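Local coordinates for protein carbon monoxide dehydrogenase (PDB 6T7J) that probably catalyses the reversible oxidation of carbon monoxide to carbon dioxide with ferredoxin as electron partner, here in a nickel-free form, at residues T331-A336 with D402-P407. Sequence-based numbering, arbitrary orientation.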
loop_
_atom_site.group_PDB
_atom_site.type_symbol
_atom_site.label_atom_id
_atom_site.label_comp_id
_atom_site.label_asym_id
_atom_site.label_seq_id
_atom_site.Cartn_x
_atom_site.Cartn_y
_atom_site.Cartn_z
ATOM N N THR A 331 -14.287 -31.782 10.175
ATOM C CA THR A 331 -14.331 -33.229 9.996
ATOM C C THR A 331 -13.848 -33.953 11.246
ATOM O O THR A 331 -14.251 -35.094 11.498
ATOM C CB THR A 331 -13.483 -33.653 8.795
ATOM O OG1 THR A 331 -12.099 -33.397 9.068
ATOM C CG2 THR A 331 -13.905 -32.899 7.542
ATOM N N GLY A 332 -12.996 -33.307 12.039
ATOM C CA GLY A 332 -12.461 -33.905 13.243
ATOM C C GLY A 332 -11.266 -34.804 13.036
ATOM O O GLY A 332 -10.808 -35.430 13.999
ATOM N N ALA A 333 -10.735 -34.883 11.816
ATOM C CA ALA A 333 -9.662 -35.813 11.494
ATOM C C ALA A 333 -8.375 -35.118 11.067
ATOM O O ALA A 333 -7.454 -35.792 10.594
ATOM C CB ALA A 333 -10.112 -36.783 10.396
ATOM N N VAL A 334 -8.280 -33.802 11.219
ATOM C CA VAL A 334 -7.086 -33.064 10.819
ATOM C C VAL A 334 -6.150 -32.981 12.019
ATOM O O VAL A 334 -6.434 -32.288 12.999
ATOM C CB VAL A 334 -7.433 -31.670 10.286
ATOM C CG1 VAL A 334 -6.163 -30.871 10.040
ATOM C CG2 VAL A 334 -8.239 -31.785 9.006
ATOM N N GLU A 335 -5.026 -33.694 11.943
ATOM C CA GLU A 335 -4.036 -33.619 13.011
ATOM C C GLU A 335 -3.321 -32.275 13.004
ATOM O O GLU A 335 -3.017 -31.722 14.068
ATOM C CB GLU A 335 -3.030 -34.758 12.871
ATOM C CG GLU A 335 -3.461 -36.030 13.553
ATOM C CD GLU A 335 -4.654 -36.685 12.886
ATOM O OE1 GLU A 335 -4.534 -37.077 11.703
ATOM O OE2 GLU A 335 -5.711 -36.809 13.543
ATOM N N ALA A 336 -3.047 -31.736 11.819
ATOM C CA ALA A 336 -2.350 -30.465 11.714
ATOM C C ALA A 336 -2.662 -29.824 10.371
ATOM O O ALA A 336 -2.762 -30.514 9.348
ATOM C CB ALA A 336 -0.835 -30.646 11.875
ATOM N N ASP A 402 -14.896 -40.135 18.177
ATOM C CA ASP A 402 -16.333 -40.034 18.392
ATOM C C ASP A 402 -16.949 -38.849 17.658
ATOM O O ASP A 402 -18.155 -38.860 17.393
ATOM C CB ASP A 402 -16.629 -39.924 19.889
ATOM C CG ASP A 402 -15.786 -38.863 20.571
ATOM O OD1 ASP A 402 -14.546 -38.905 20.425
ATOM O OD2 ASP A 402 -16.359 -37.986 21.250
ATOM N N ARG A 403 -16.153 -37.832 17.325
ATOM C CA ARG A 403 -16.638 -36.627 16.667
ATOM C C ARG A 403 -16.107 -36.493 15.242
ATOM O O ARG A 403 -15.991 -35.382 14.719
ATOM C CB ARG A 403 -16.269 -35.386 17.479
ATOM C CG ARG A 403 -16.655 -35.457 18.943
ATOM C CD ARG A 403 -15.858 -34.457 19.764
ATOM N NE ARG A 403 -16.019 -33.093 19.269
ATOM C CZ ARG A 403 -15.168 -32.103 19.516
ATOM N NH1 ARG A 403 -15.394 -30.892 19.023
ATOM N NH2 ARG A 403 -14.089 -32.322 20.257
ATOM N N VAL A 404 -15.781 -37.612 14.601
ATOM C CA VAL A 404 -15.212 -37.609 13.259
ATOM C C VAL A 404 -16.321 -37.870 12.251
ATOM O O VAL A 404 -17.076 -38.841 12.384
ATOM C CB VAL A 404 -14.089 -38.653 13.126
ATOM C CG1 VAL A 404 -13.783 -38.925 11.659
ATOM C CG2 VAL A 404 -12.839 -38.181 13.854
ATOM N N HIS A 405 -16.422 -37.001 11.244
ATOM C CA HIS A 405 -17.359 -37.185 10.135
ATOM C C HIS A 405 -16.685 -36.658 8.872
ATOM O O HIS A 405 -16.696 -35.452 8.611
ATOM C CB HIS A 405 -18.684 -36.478 10.391
ATOM C CG HIS A 405 -19.643 -36.557 9.243
ATOM N ND1 HIS A 405 -20.659 -37.486 9.184
ATOM C CD2 HIS A 405 -19.738 -35.825 8.108
ATOM C CE1 HIS A 405 -21.339 -37.323 8.064
ATOM N NE2 HIS A 405 -20.800 -36.322 7.391
ATOM N N ILE A 406 -16.096 -37.560 8.099
ATOM C CA ILE A 406 -15.495 -37.231 6.810
ATOM C C ILE A 406 -16.530 -37.526 5.732
ATOM O O ILE A 406 -17.010 -38.667 5.649
ATOM C CB ILE A 406 -14.206 -38.029 6.570
ATOM C CG1 ILE A 406 -13.195 -37.763 7.688
ATOM C CG2 ILE A 406 -13.612 -37.690 5.209
ATOM C CD1 ILE A 406 -11.985 -38.676 7.647
ATOM N N PRO A 407 -16.925 -36.550 4.917
ATOM C CA PRO A 407 -17.856 -36.850 3.824
ATOM C C PRO A 407 -17.217 -37.790 2.808
ATOM O O PRO A 407 -16.084 -37.579 2.369
ATOM C CB PRO A 407 -18.158 -35.473 3.222
ATOM C CG PRO A 407 -17.802 -34.494 4.299
ATOM C CD PRO A 407 -16.653 -35.108 5.035
#
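His405 donates its backbone N-H to the carbonyl O of Thr331, with 2.9 Å between His405 N and Thr331 O. This oxygen also receives a CA-H...O contact from Val404, so one acceptor at the end of a helix serves two neighbouring residues of the facing loop. Gly332 follows with positive phi (83°), as is common where a chain leaves a helix. Having no side chain, it lets the two backbones approach to 4.6 Å between Gly332 CA and Val404 CA. With CG1 anti to the backbone N (chi1 164°), Val404 leaves CG2 beside that N, against the glycine carbonyl, 3.4 Å from Val404 CG2 to Gly332 O. Next to it, the Ala333 methyl meets the extended end of Ile406, Ala333 CB to Ile406 CD1 3.8 Å. Thr331 turns OG1 back (chi1 67°) to hydrogen-bond Ala328 O in the preceding helix, and the same OG1 accepts a weak bond from the N-H of Ala333, while CB and CG2 approach His405 O. The contact thus joins the turn between helix 325-330 and strand 336-339 of a parallel sheet to the loop leading into strand 411-415, with helix 20-30 packed alongside through Leu23 and with Glu22 hydrogen-bonded to His405 NE2.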